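Local coordinates for haloacid dehalogenase domain protein hydrolase (Planctomyces limnophilus, PDB 4OVY) that is probably a metal-dependent hydrolase, possibly a phosphatase, of the haloacid dehalogenase superfamily and holds a calcium ion in this crystal, at residues 36-41 with 222-227; 95-100 with 208-213; 109-114 with 198-203; 187-192 with 204-209. One frame throughout, in Å; residues are numbered along the deposited sequence.

Overall arrangement
Residues 36-41 and 222-227 meet in interaction 1, and the segments of the other three contacts lie between them in sequence. All four reach one mixed sheet. Interaction 1 involves strand 38-41, a parallel strand of that sheet, whose end leads to the calcium site. Interactions 2 and 4 share Asn208 and Phe209 of strand 207-209, lie with centres about 13 Å apart, and touch where Thr100 packs on Leu207. Interaction 4 adjoins interaction 3, centres about 11 Å apart, since strands 183-195 and 198-204 pair antiparallel. Interactions 1 and 3, about 29 Å apart between centres, both touch the second subunit. Helices 95-106 and 112-125 are thereby tied to the antiparallel extension of the sheet.

Interaction 1. Residues 36-41 with 222-227; sequences ERIVTF and QVIGRR
Apolar contact is made by Ile38 and Thr40, from strand 38-41, with Ile224 and the stem of Arg226. CG2 of Ile38 meets CD1 of Ile224 at 3.9 Å, the two side chains running alongside one another in opposite senses. The same Ile224 CD1 also reaches CG2 of Thr40, at 4.1 Å, and so bridges two residues of the strand. On its other branch Ile38 turns CG1 to the arginine, 3.6 Å from Arg226 CD, and these chains cross at about a right angle. Strand 38-41 is a parallel strand of the HAD-type Rossmann-like core and leads straight into the calcium ligands Asp42 and Asp44; the chain of 222-227 comes off helix 215-223 and passes through Gly225, with positive phi, on its way to strand 230-233, the parallel neighbour of 38-41.

Glu36 and Arg226 touch through the glutamate's aliphatic part, not through their charges. Arg226, extended from CG to NE, brings NH2 to 3.6 Å from Glu36 CG, and CA of Glu36 lies over one guanidinium face. The carboxylate and guanidinium planes are only 16° apart, yet Glu36 OE2 stays 5.1 Å from Arg226 NH2; NE of the arginine instead makes a salt bridge with Glu181 of the second subunit. Water supplies the polar link: one molecule donates to Glu36 O and to Arg227 O, each at 2.7 Å.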
loop_
_atom_site.group_PDB
_atom_site.type_symbol
_atom_site.label_atom_id
_atom_site.label_comp_id
_atom_site.label_asym_id
_atom_site.label_seq_id
_atom_site.Cartn_x
_atom_site.Cartn_y
_atom_site.Cartn_z
ATOM N N GLU A 36 -0.127 -15.859 0.048
ATOM C CA GLU A 36 0.379 -15.498 1.380
ATOM C C GLU A 36 1.909 -15.364 1.446
ATOM O O GLU A 36 2.458 -14.990 2.489
ATOM C CB GLU A 36 -0.093 -16.528 2.419
ATOM C CG GLU A 36 -1.585 -16.478 2.714
ATOM C CD GLU A 36 -2.062 -17.645 3.571
ATOM O OE1 GLU A 36 -1.366 -18.043 4.533
ATOM O OE2 GLU A 36 -3.145 -18.172 3.284
ATOM N N ARG A 37 2.595 -15.648 0.341
ATOM C CA ARG A 37 4.060 -15.628 0.309
ATOM C C ARG A 37 4.614 -14.210 0.194
ATOM O O ARG A 37 5.089 -13.790 -0.861
ATOM C CB ARG A 37 4.576 -16.511 -0.823
ATOM C CG ARG A 37 4.182 -17.969 -0.648
ATOM C CD ARG A 37 4.721 -18.836 -1.770
ATOM N NE ARG A 37 4.048 -20.125 -1.760
ATOM C CZ ARG A 37 4.096 -21.021 -2.738
ATOM N NH1 ARG A 37 4.816 -20.804 -3.836
ATOM N NH2 ARG A 37 3.410 -22.149 -2.606
ATOM N N ILE A 38 4.543 -13.487 1.304
ATOM C CA ILE A 38 5.009 -12.107 1.396
ATOM C C ILE A 38 6.341 -12.113 2.123
ATOM O O ILE A 38 6.461 -12.710 3.206
ATOM C CB ILE A 38 4.025 -11.242 2.221
ATOM C CG1 ILE A 38 2.615 -11.272 1.622
ATOM C CG2 ILE A 38 4.540 -9.815 2.372
ATOM C CD1 ILE A 38 2.565 -10.957 0.148
ATOM N N VAL A 39 7.332 -11.452 1.532
ATOM C CA VAL A 39 8.641 -11.272 2.157
ATOM C C VAL A 39 9.017 -9.793 2.147
ATOM O O VAL A 39 8.837 -9.110 1.138
ATOM C CB VAL A 39 9.741 -12.133 1.485
ATOM C CG1 VAL A 39 9.856 -11.847 -0.001
ATOM C CG2 VAL A 39 11.083 -11.919 2.168
ATOM N N THR A 40 9.525 -9.309 3.282
ATOM C CA THR A 40 9.873 -7.901 3.447
ATOM C C THR A 40 11.366 -7.720 3.700
ATOM O O THR A 40 11.975 -8.448 4.491
ATOM C CB THR A 40 9.076 -7.240 4.590
ATOM O OG1 THR A 40 9.238 -7.989 5.802
ATOM C CG2 THR A 40 7.615 -7.141 4.235
ATOM N N PHE A 41 11.939 -6.736 3.017
ATOM C CA PHE A 41 13.347 -6.380 3.134
ATOM C C PHE A 41 13.479 -4.921 3.545
ATOM O O PHE A 41 12.831 -4.049 2.971
ATOM C CB PHE A 41 14.048 -6.515 1.777
ATOM C CG PHE A 41 14.125 -7.924 1.262
ATOM C CD1 PHE A 41 13.064 -8.485 0.567
ATOM C CD2 PHE A 41 15.272 -8.681 1.448
ATOM C CE1 PHE A 41 13.137 -9.784 0.091
ATOM C CE2 PHE A 41 15.348 -9.983 0.975
ATOM C CZ PHE A 41 14.282 -10.529 0.292
ATOM N N GLN A 222 -0.780 -2.039 7.598
ATOM C CA GLN A 222 -1.647 -1.087 6.902
ATOM C C GLN A 222 -1.600 -1.272 5.378
ATOM O O GLN A 222 -2.640 -1.350 4.728
ATOM C CB GLN A 222 -1.277 0.361 7.248
ATOM C CG GLN A 222 -1.516 0.744 8.705
ATOM C CD GLN A 222 -2.959 1.093 9.010
ATOM O OE1 GLN A 222 -3.886 0.581 8.381
ATOM N NE2 GLN A 222 -3.156 1.977 9.982
ATOM N N VAL A 223 -0.397 -1.347 4.816
ATOM C CA VAL A 223 -0.238 -1.390 3.356
ATOM C C VAL A 223 -0.470 -2.796 2.775
ATOM O O VAL A 223 -1.199 -2.958 1.786
ATOM C CB VAL A 223 1.154 -0.884 2.945
ATOM C CG1 VAL A 223 1.404 -1.089 1.447
ATOM C CG2 VAL A 223 1.309 0.587 3.317
ATOM N N ILE A 224 0.158 -3.803 3.369
ATOM C CA ILE A 224 0.074 -5.174 2.835
ATOM C C ILE A 224 -1.176 -5.909 3.324
ATOM O O ILE A 224 -1.764 -6.709 2.587
ATOM C CB ILE A 224 1.333 -6.000 3.175
ATOM C CG1 ILE A 224 2.603 -5.225 2.786
ATOM C CG2 ILE A 224 1.288 -7.356 2.477
ATOM C CD1 ILE A 224 3.898 -5.991 2.958
ATOM N N GLY A 225 -1.578 -5.641 4.565
ATOM C CA GLY A 225 -2.719 -6.317 5.164
ATOM C C GLY A 225 -2.457 -7.762 5.533
ATOM O O GLY A 225 -3.398 -8.529 5.725
ATOM N N ARG A 226 -1.182 -8.129 5.631
ATOM C CA ARG A 226 -0.775 -9.515 5.885
ATOM C C ARG A 226 0.476 -9.516 6.758
ATOM O O ARG A 226 1.297 -8.628 6.653
ATOM C CB ARG A 226 -0.419 -10.236 4.566
ATOM C CG ARG A 226 -1.525 -10.398 3.520
ATOM C CD ARG A 226 -0.950 -11.008 2.232
ATOM N NE ARG A 226 -1.924 -11.315 1.167
ATOM C CZ ARG A 226 -2.777 -12.340 1.186
ATOM N NH1 ARG A 226 -3.600 -12.541 0.158
ATOM N NH2 ARG A 226 -2.826 -13.167 2.229
ATOM N N ARG A 227 0.638 -10.538 7.589
ATOM C CA ARG A 227 1.913 -10.777 8.253
ATOM C C ARG A 227 2.832 -11.473 7.247
ATOM O O ARG A 227 2.465 -12.527 6.718
ATOM C CB ARG A 227 1.722 -11.661 9.482
ATOM C CG ARG A 227 2.971 -11.806 10.340
ATOM C CD ARG A 227 2.834 -12.936 11.351
ATOM N NE ARG A 227 1.618 -12.820 12.152
ATOM C CZ ARG A 227 1.515 -12.215 13.339
ATOM N NH1 ARG A 227 0.341 -12.194 13.951
ATOM N NH2 ARG A 227 2.560 -11.637 13.931
HETATM O O HOH W 1 1.370 -13.549 4.523
#

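Interaction 2. Residues 95-100 with 208-213; sequences GAKGLT and NFIDDQ. With EDO (1,2-ethanediol), chain H; EDO (1,2-ethanediol), chain I.
Ile210 turns CG1 beside its own backbone N (chi1 -58°) and CG2 beside the carbonyl carbon, which spreads its two branches along helix 95-106. CG2 meets CB of Ala96 at 3.9 Å, while CD1, at the end of the longer branch, reaches further along the helix to CA of Lys97 at 3.9 Å and CB of Thr100 at 4.1 Å. The Lys97 chain crosses Ile210 at about a right angle, its CG 4.2 Å from CG1, before the ammonium group leads off to a salt bridge with Glu101. Replacing Ile210 by an alanine removes both branches and would probably open a gap against Ala96, Lys97 and Thr100, leaving this end of the helix less firmly held to the chain after strand 207-209.

Beyond the isoleucine, Asp212 lays CB and OD2 against the methyl of Ala96, OD2 at 3.8 Å. A 1,2-ethanediol, probably from the crystallisation liquor, makes a weak 3.5 Å bond from O2 to Asp212 OD2. No hydrogen bond joins the two segments. The contact thus places a helix end against the loop leading out of the sheet, next to the HAD-type metal site, where the Asp212 side chain lies about 7 Å from the bound calcium.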
loop_
_atom_site.group_PDB
_atom_site.type_symbol
_atom_site.label_atom_id
_atom_site.label_comp_id
_atom_site.label_asym_id
_atom_site.label_seq_id
_atom_site.Cartn_x
_atom_site.Cartn_y
_atom_site.Cartn_z
ATOM N N GLY A 95 18.218 10.187 12.342
ATOM C CA GLY A 95 17.362 9.003 12.231
ATOM C C GLY A 95 16.381 9.127 11.076
ATOM O O GLY A 95 16.448 10.073 10.285
ATOM N N ALA A 96 15.458 8.176 10.989
ATOM C CA ALA A 96 14.447 8.170 9.935
ATOM C C ALA A 96 13.565 9.415 9.981
ATOM O O ALA A 96 13.270 10.023 8.949
ATOM C CB ALA A 96 13.585 6.919 10.043
ATOM N N LYS A 97 13.145 9.799 11.181
ATOM C CA LYS A 97 12.263 10.958 11.320
ATOM C C LYS A 97 12.959 12.223 10.825
ATOM O O LYS A 97 12.408 12.943 10.004
ATOM C CB LYS A 97 11.810 11.125 12.767
ATOM C CG LYS A 97 10.715 12.160 12.957
ATOM C CD LYS A 97 10.176 12.102 14.380
ATOM C CE LYS A 97 8.832 12.790 14.521
ATOM N NZ LYS A 97 9.003 14.252 14.680
ATOM N N GLY A 98 14.174 12.471 11.314
ATOM C CA GLY A 98 14.939 13.667 10.937
ATOM C C GLY A 98 15.251 13.735 9.449
ATOM O O GLY A 98 15.197 14.799 8.832
ATOM N N LEU A 99 15.590 12.594 8.869
ATOM C CA LEU A 99 15.858 12.510 7.436
ATOM C C LEU A 99 14.633 12.876 6.582
ATOM O O LEU A 99 14.742 13.635 5.613
ATOM C CB LEU A 99 16.353 11.100 7.097
ATOM C CG LEU A 99 16.563 10.757 5.623
ATOM C CD1 LEU A 99 17.623 11.658 5.014
ATOM C CD2 LEU A 99 16.949 9.285 5.491
ATOM N N THR A 100 13.466 12.348 6.938
ATOM C CA THR A 100 12.257 12.684 6.204
ATOM C C THR A 100 11.832 14.138 6.485
ATOM O O THR A 100 11.396 14.824 5.570
ATOM C CB THR A 100 11.130 11.649 6.433
ATOM O OG1 THR A 100 11.451 10.456 5.709
ATOM C CG2 THR A 100 9.784 12.144 5.922
ATOM N N ASN A 208 3.630 12.384 7.012
ATOM C CA ASN A 208 2.557 11.411 6.919
ATOM C C ASN A 208 2.867 10.192 7.778
ATOM O O ASN A 208 2.040 9.765 8.583
ATOM C CB ASN A 208 2.340 10.997 5.460
ATOM C CG ASN A 208 1.179 10.038 5.297
ATOM O OD1 ASN A 208 0.114 10.256 5.855
ATOM N ND2 ASN A 208 1.381 8.971 4.531
ATOM N N PHE A 209 4.058 9.632 7.607
ATOM C CA PHE A 209 4.413 8.391 8.276
ATOM C C PHE A 209 5.919 8.174 8.321
ATOM O O PHE A 209 6.616 8.458 7.350
ATOM C CB PHE A 209 3.735 7.215 7.568
ATOM C CG PHE A 209 3.858 5.915 8.299
ATOM C CD1 PHE A 209 3.106 5.676 9.446
ATOM C CD2 PHE A 209 4.722 4.924 7.844
ATOM C CE1 PHE A 209 3.219 4.473 10.123
ATOM C CE2 PHE A 209 4.834 3.720 8.519
ATOM C CZ PHE A 209 4.083 3.496 9.656
ATOM N N ILE A 210 6.398 7.674 9.466
ATOM C CA ILE A 210 7.786 7.292 9.663
ATOM C C ILE A 210 7.836 5.774 9.838
ATOM O O ILE A 210 7.342 5.228 10.829
ATOM C CB ILE A 210 8.400 7.989 10.902
ATOM C CG1 ILE A 210 8.307 9.513 10.766
ATOM C CG2 ILE A 210 9.843 7.550 11.114
ATOM C CD1 ILE A 210 8.916 10.085 9.496
ATOM N N ASP A 211 8.452 5.107 8.867
ATOM C CA ASP A 211 8.425 3.651 8.752
ATOM C C ASP A 211 9.693 3.009 9.326
ATOM O O ASP A 211 10.465 2.359 8.603
ATOM C CB ASP A 211 8.273 3.279 7.273
ATOM C CG ASP A 211 8.110 1.786 7.052
ATOM O OD1 ASP A 211 7.265 1.179 7.741
ATOM O OD2 ASP A 211 8.816 1.232 6.171
ATOM N N ASP A 212 9.902 3.184 10.629
ATOM C CA ASP A 212 11.069 2.608 11.295
ATOM C C ASP A 212 10.712 2.090 12.681
ATOM O O ASP A 212 9.712 2.515 13.277
ATOM C CB ASP A 212 12.194 3.642 11.378
ATOM C CG ASP A 212 13.586 3.010 11.555
ATOM O OD1 ASP A 212 13.753 1.785 11.358
ATOM O OD2 ASP A 212 14.520 3.758 11.892
ATOM N N GLN A 213 11.532 1.163 13.176
ATOM C CA GLN A 213 11.352 0.560 14.501
ATOM C C GLN A 213 9.942 -0.036 14.609
ATOM O O GLN A 213 9.541 -0.804 13.737
ATOM C CB GLN A 213 11.660 1.586 15.607
ATOM C CG GLN A 213 13.000 2.279 15.445
ATOM C CD GLN A 213 13.170 3.422 16.422
ATOM O OE1 GLN A 213 13.221 3.216 17.636
ATOM N NE2 GLN A 213 13.261 4.633 15.900
HETATM C C1 EDO H . 17.099 5.176 6.802
HETATM O O1 EDO H . 17.267 3.768 6.570
HETATM C C2 EDO H . 16.850 5.440 8.283
HETATM O O2 EDO H . 15.950 4.458 8.812
HETATM C C1 EDO I . -1.232 7.395 2.972
HETATM O O1 EDO I . -0.117 6.652 3.490
HETATM C C2 EDO I . -2.514 6.765 3.463
HETATM O O2 EDO I . -2.418 6.576 4.879
#

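Interaction 3. Residues 109-114 with 198-203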
loop_
_atom_site.group_PDB
_atom_site.type_symbol
_atom_site.label_atom_id
_atom_site.label_comp_id
_atom_site.label_asym_id
_atom_site.label_seq_id
_atom_site.Cartn_x
_atom_site.Cartn_y
_atom_site.Cartn_z
ATOM N N GLY A 109 5.704 21.868 -1.691
ATOM C CA GLY A 109 5.111 22.745 -2.703
ATOM C C GLY A 109 5.307 22.302 -4.143
ATOM O O GLY A 109 4.695 22.868 -5.055
HETATM N N MSE A 110 6.164 21.311 -4.362
HETATM C CA MSE A 110 6.371 20.758 -5.703
HETATM C C MSE A 110 5.545 19.509 -5.850
HETATM O O MSE A 110 5.092 18.930 -4.858
HETATM C CB MSE A 110 7.860 20.507 -5.962
HETATM C CG MSE A 110 8.432 19.294 -5.243
HETATM SE SE MSE A 110 10.303 18.971 -5.786
HETATM C CE MSE A 110 11.045 20.716 -5.230
ATOM N N THR A 111 5.340 19.084 -7.091
ATOM C CA THR A 111 4.560 17.882 -7.350
ATOM C C THR A 111 5.385 16.629 -7.120
ATOM O O THR A 111 6.618 16.679 -7.065
ATOM C CB THR A 111 4.004 17.830 -8.784
ATOM O OG1 THR A 111 5.082 17.700 -9.709
ATOM C CG2 THR A 111 3.196 19.089 -9.106
ATOM N N ASP A 112 4.685 15.504 -7.001
ATOM C CA ASP A 112 5.321 14.184 -6.945
ATOM C C ASP A 112 6.249 13.941 -8.142
ATOM O O ASP A 112 7.372 13.473 -7.975
ATOM C CB ASP A 112 4.268 13.064 -6.827
ATOM C CG ASP A 112 3.227 13.069 -7.961
ATOM O OD1 ASP A 112 2.992 14.107 -8.618
ATOM O OD2 ASP A 112 2.622 12.006 -8.188
ATOM N N ASP A 113 5.792 14.293 -9.339
ATOM C CA ASP A 113 6.601 14.114 -10.542
ATOM C C ASP A 113 7.849 15.001 -10.546
ATOM O O ASP A 113 8.910 14.583 -11.009
ATOM C CB ASP A 113 5.762 14.376 -11.796
ATOM C CG ASP A 113 4.772 13.259 -12.093
ATOM O OD1 ASP A 113 4.826 12.182 -11.461
ATOM O OD2 ASP A 113 3.925 13.460 -12.979
ATOM N N GLU A 114 7.727 16.223 -10.032
ATOM C CA GLU A 114 8.874 17.121 -9.940
ATOM C C GLU A 114 9.932 16.534 -8.999
ATOM O O GLU A 114 11.130 16.518 -9.323
ATOM C CB GLU A 114 8.419 18.526 -9.507
ATOM C CG GLU A 114 7.729 19.263 -10.654
ATOM C CD GLU A 114 6.942 20.505 -10.269
ATOM O OE1 GLU A 114 6.665 20.761 -9.076
ATOM O OE2 GLU A 114 6.569 21.235 -11.207
ATOM N N LYS A 198 -4.033 20.329 -15.287
ATOM C CA LYS A 198 -3.424 19.006 -15.153
ATOM C C LYS A 198 -3.581 18.515 -13.708
ATOM O O LYS A 198 -3.124 19.184 -12.786
ATOM C CB LYS A 198 -1.946 19.097 -15.533
ATOM C CG LYS A 198 -1.084 17.886 -15.216
ATOM C CD LYS A 198 0.313 18.081 -15.798
ATOM C CE LYS A 198 1.365 17.283 -15.051
ATOM N NZ LYS A 198 1.094 15.824 -15.096
ATOM N N PRO A 199 -4.220 17.344 -13.503
ATOM C CA PRO A 199 -4.298 16.811 -12.139
ATOM C C PRO A 199 -2.935 16.371 -11.599
ATOM O O PRO A 199 -2.214 15.616 -12.261
ATOM C CB PRO A 199 -5.243 15.607 -12.279
ATOM C CG PRO A 199 -5.970 15.819 -13.565
ATOM C CD PRO A 199 -4.993 16.524 -14.451
ATOM N N VAL A 200 -2.590 16.848 -10.408
ATOM C CA VAL A 200 -1.299 16.546 -9.796
ATOM C C VAL A 200 -1.453 16.283 -8.303
ATOM O O VAL A 200 -2.458 16.664 -7.690
ATOM C CB VAL A 200 -0.280 17.695 -9.974
ATOM C CG1 VAL A 200 -0.057 18.016 -11.448
ATOM C CG2 VAL A 200 -0.711 18.944 -9.212
ATOM N N LEU A 201 -0.454 15.621 -7.732
ATOM C CA LEU A 201 -0.314 15.525 -6.282
ATOM C C LEU A 201 0.851 16.407 -5.876
ATOM O O LEU A 201 1.942 16.308 -6.452
ATOM C CB LEU A 201 -0.051 14.093 -5.820
ATOM C CG LEU A 201 -1.232 13.113 -5.734
ATOM C CD1 LEU A 201 -2.424 13.693 -4.973
ATOM C CD2 LEU A 201 -1.660 12.644 -7.109
ATOM N N VAL A 202 0.608 17.249 -4.873
ATOM C CA VAL A 202 1.576 18.224 -4.386
ATOM C C VAL A 202 2.056 17.811 -3.000
ATOM O O VAL A 202 1.251 17.456 -2.135
ATOM C CB VAL A 202 0.935 19.628 -4.315
ATOM C CG1 VAL A 202 1.904 20.648 -3.732
ATOM C CG2 VAL A 202 0.483 20.054 -5.700
ATOM N N ARG A 203 3.367 17.880 -2.796
ATOM C CA ARG A 203 3.978 17.562 -1.510
ATOM C C ARG A 203 3.734 18.676 -0.483
ATOM O O ARG A 203 3.934 19.859 -0.767
ATOM C CB ARG A 203 5.478 17.356 -1.682
ATOM C CG ARG A 203 5.864 16.196 -2.592
ATOM C CD ARG A 203 7.353 16.224 -2.887
ATOM N NE ARG A 203 8.122 16.331 -1.653
ATOM C CZ ARG A 203 8.574 15.310 -0.931
ATOM N NH1 ARG A 203 8.384 14.049 -1.314
ATOM N NH2 ARG A 203 9.247 15.561 0.192
HETATM O O HOH W 2 1.176 14.539 -10.360
HETATM O O HOH W 3 2.448 15.703 -12.606
#
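Thr111 and Val202 form a single beta bridge where the chain enters helix 112-125, and a capping box starts that helix. Three backbone bonds tie the helix entrance to strand 198-204. Gly109 N donates to Arg203 O at 2.8 Å, and Arg203 N returns a bond to Met110 O at 2.9 Å, nearly along the C=O axis. Past the bridge, Asp112 N gives its hydrogen to Leu201 O, also at 2.9 Å; that oxygen receives a CA-H...O contact from Thr111. Gly109 O accepts from Arg195 NH2.

In the capping box, Thr111 OG1 accepts from Glu114 N, while Thr111 N donates to Glu114 OE1 from above the carboxylate plane, at a straight 169°. With OG1 held between the backbone N and the carbonyl carbon (chi1 67°), CG2 is left facing Val200, 3.8 Å from its CB. Asp112 divides its carboxylate: OD2 makes a salt bridge with Arg221 of the second subunit, and OD1 takes a weak bond from Asp113 N and a hydrogen from a water that accepts a longer bond from Leu201 N.

The Arg203 chain lies beside the selenomethionine Met110, while its NE donates to His107 O and its guanidinium makes a cation-pi contact with Phe115. Between Asp113 and Lys198 the charges stand 4.3 Å apart, OD2 to NZ, and a second water spans them, donating to OD2 at 2.7 Å and accepting from NZ.

Interaction 4. Residues 187-192 with 204-209; sequences SVKLKY and LAELNF. With EDO (1,2-ethanediol), chain D; EDO (1,2-ethanediol), chain I.
Ser187 faces both Asn208 and Phe209 across a classic beta bulge, where strand 207-209 joins strand 183-195 antiparallel. Among the backbone bonds, Ser187 N donates to Phe209 O at 2.8 Å in the carbonyl plane. Ser187 O accepts twice from the same face of its plane, from Asn208 N and, less closely, from Phe209 N at 3.2 Å. Further on, Lys189 N donates to Glu206 O and Lys189 O accepts from Leu204 N, a pair gripping the corner at 205-206.

Of the side-chain bonds, Asn208 ND2 gives a hydrogen to Ser187 OG at 2.9 Å, which lies in the amide plane; another goes to O1 of an ethanediol. OG in turn donates to O2 of a second ethanediol. A leucine in place of Asn208 would probably leave Ser187 OG without this donor and the bulge without its side-chain tie.

Leu204 and the Lys189 chain make the remaining contacts. Leu204 spreads CD1 onto Lys189 CB and CD2 onto Lys191 CB, each at 3.9 Å. Lys189 bends at its last torsion (chi4 -63°), and a water donates to Asn208 OD1 and weakly accepts from Lys189 NZ. Glu206 OE2 lies 3.2 Å from Lys189 CE, while NZ stays 4.5 Å from OE2, too far for a salt bridge.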
loop_
_atom_site.group_PDB
_atom_site.type_symbol
_atom_site.label_atom_id
_atom_site.label_comp_id
_atom_site.label_asym_id
_atom_site.label_seq_id
_atom_site.Cartn_x
_atom_site.Cartn_y
_atom_site.Cartn_z
ATOM N N SER A 187 7.038 8.948 4.579
ATOM C CA SER A 187 6.382 9.826 3.614
ATOM C C SER A 187 5.913 11.153 4.221
ATOM O O SER A 187 5.743 11.279 5.437
ATOM C CB SER A 187 5.188 9.096 2.976
ATOM O OG SER A 187 4.248 8.669 3.959
ATOM N N VAL A 188 5.739 12.140 3.346
ATOM C CA VAL A 188 5.026 13.378 3.672
ATOM C C VAL A 188 3.608 13.281 3.136
ATOM O O VAL A 188 3.307 12.420 2.296
ATOM C CB VAL A 188 5.696 14.628 3.061
ATOM C CG1 VAL A 188 7.126 14.757 3.559
ATOM C CG2 VAL A 188 5.649 14.613 1.526
ATOM N N LYS A 189 2.739 14.166 3.612
ATOM C CA LYS A 189 1.379 14.227 3.113
ATOM C C LYS A 189 1.341 14.839 1.716
ATOM O O LYS A 189 2.216 15.625 1.338
ATOM C CB LYS A 189 0.479 15.019 4.061
ATOM C CG LYS A 189 0.250 14.331 5.398
ATOM C CD LYS A 189 -0.852 15.018 6.181
ATOM C CE LYS A 189 -0.887 14.546 7.625
ATOM N NZ LYS A 189 -1.201 13.101 7.715
ATOM N N LEU A 190 0.327 14.441 0.956
ATOM C CA LEU A 190 0.066 14.974 -0.374
ATOM C C LEU A 190 -1.283 15.673 -0.422
ATOM O O LEU A 190 -2.172 15.378 0.366
ATOM C CB LEU A 190 0.064 13.847 -1.402
ATOM C CG LEU A 190 1.378 13.088 -1.579
ATOM C CD1 LEU A 190 1.170 11.913 -2.526
ATOM C CD2 LEU A 190 2.479 14.015 -2.083
ATOM N N LYS A 191 -1.424 16.585 -1.377
ATOM C CA LYS A 191 -2.689 17.269 -1.640
ATOM C C LYS A 191 -2.964 17.183 -3.142
ATOM O O LYS A 191 -2.053 17.378 -3.944
ATOM C CB LYS A 191 -2.579 18.729 -1.195
ATOM C CG LYS A 191 -3.755 19.617 -1.570
ATOM C CD LYS A 191 -3.514 21.085 -1.210
ATOM C CE LYS A 191 -2.368 21.701 -2.008
ATOM N NZ LYS A 191 -2.221 23.177 -1.815
ATOM N N TYR A 192 -4.206 16.885 -3.513
ATOM C CA TYR A 192 -4.626 16.845 -4.914
ATOM C C TYR A 192 -5.047 18.228 -5.378
ATOM O O TYR A 192 -5.826 18.903 -4.706
ATOM C CB TYR A 192 -5.814 15.896 -5.073
ATOM C CG TYR A 192 -6.396 15.784 -6.465
ATOM C CD1 TYR A 192 -5.790 14.992 -7.431
ATOM C CD2 TYR A 192 -7.582 16.438 -6.806
ATOM C CE1 TYR A 192 -6.339 14.865 -8.703
ATOM C CE2 TYR A 192 -8.130 16.316 -8.073
ATOM C CZ TYR A 192 -7.500 15.523 -9.016
ATOM O OH TYR A 192 -8.046 15.396 -10.279
ATOM N N LEU A 204 3.307 18.284 0.710
ATOM C CA LEU A 204 3.082 19.215 1.809
ATOM C C LEU A 204 4.252 19.210 2.792
ATOM O O LEU A 204 5.052 18.272 2.826
ATOM C CB LEU A 204 1.794 18.853 2.538
ATOM C CG LEU A 204 0.525 18.799 1.680
ATOM C CD1 LEU A 204 -0.664 18.435 2.553
ATOM C CD2 LEU A 204 0.292 20.126 0.968
ATOM N N ALA A 205 4.348 20.274 3.584
ATOM C CA ALA A 205 5.356 20.376 4.635
ATOM C C ALA A 205 4.790 19.767 5.909
ATOM O O ALA A 205 4.740 20.408 6.957
ATOM C CB ALA A 205 5.743 21.837 4.855
ATOM N N GLU A 206 4.363 18.514 5.802
ATOM C CA GLU A 206 3.708 17.813 6.886
ATOM C C GLU A 206 4.072 16.340 6.773
ATOM O O GLU A 206 4.021 15.783 5.679
ATOM C CB GLU A 206 2.200 18.001 6.757
ATOM C CG GLU A 206 1.431 17.906 8.051
ATOM C CD GLU A 206 -0.063 18.075 7.844
ATOM O OE1 GLU A 206 -0.465 18.746 6.862
ATOM O OE2 GLU A 206 -0.835 17.524 8.658
ATOM N N LEU A 207 4.454 15.724 7.892
ATOM C CA LEU A 207 4.788 14.302 7.913
ATOM C C LEU A 207 3.528 13.461 7.776
ATOM O O LEU A 207 2.499 13.768 8.365
ATOM C CB LEU A 207 5.485 13.912 9.218
ATOM C CG LEU A 207 6.912 14.397 9.454
ATOM C CD1 LEU A 207 7.386 13.908 10.815
ATOM C CD2 LEU A 207 7.843 13.927 8.338
ATOM N N ASN A 208 3.630 12.384 7.012
ATOM C CA ASN A 208 2.557 11.411 6.919
ATOM C C ASN A 208 2.867 10.192 7.778
ATOM O O ASN A 208 2.040 9.765 8.583
ATOM C CB ASN A 208 2.340 10.997 5.460
ATOM C CG ASN A 208 1.179 10.038 5.297
ATOM O OD1 ASN A 208 0.114 10.256 5.855
ATOM N ND2 ASN A 208 1.381 8.971 4.531
ATOM N N PHE A 209 4.058 9.632 7.607
ATOM C CA PHE A 209 4.413 8.391 8.276
ATOM C C PHE A 209 5.919 8.174 8.321
ATOM O O PHE A 209 6.616 8.458 7.350
ATOM C CB PHE A 209 3.735 7.215 7.568
ATOM C CG PHE A 209 3.858 5.915 8.299
ATOM C CD1 PHE A 209 3.106 5.676 9.446
ATOM C CD2 PHE A 209 4.722 4.924 7.844
ATOM C CE1 PHE A 209 3.219 4.473 10.123
ATOM C CE2 PHE A 209 4.834 3.720 8.519
ATOM C CZ PHE A 209 4.083 3.496 9.656
HETATM C C1 EDO D . 4.026 3.728 4.247
HETATM O O1 EDO D . 4.626 3.435 2.976
HETATM C C2 EDO D . 3.500 5.164 4.297
HETATM O O2 EDO D . 4.540 6.117 4.058
HETATM C C1 EDO I . -1.232 7.395 2.972
HETATM O O1 EDO I . -0.117 6.652 3.490
HETATM C C2 EDO I . -2.514 6.765 3.463
HETATM O O2 EDO I . -2.418 6.576 4.879
HETATM O O HOH W 4 -2.582 10.935 5.682
#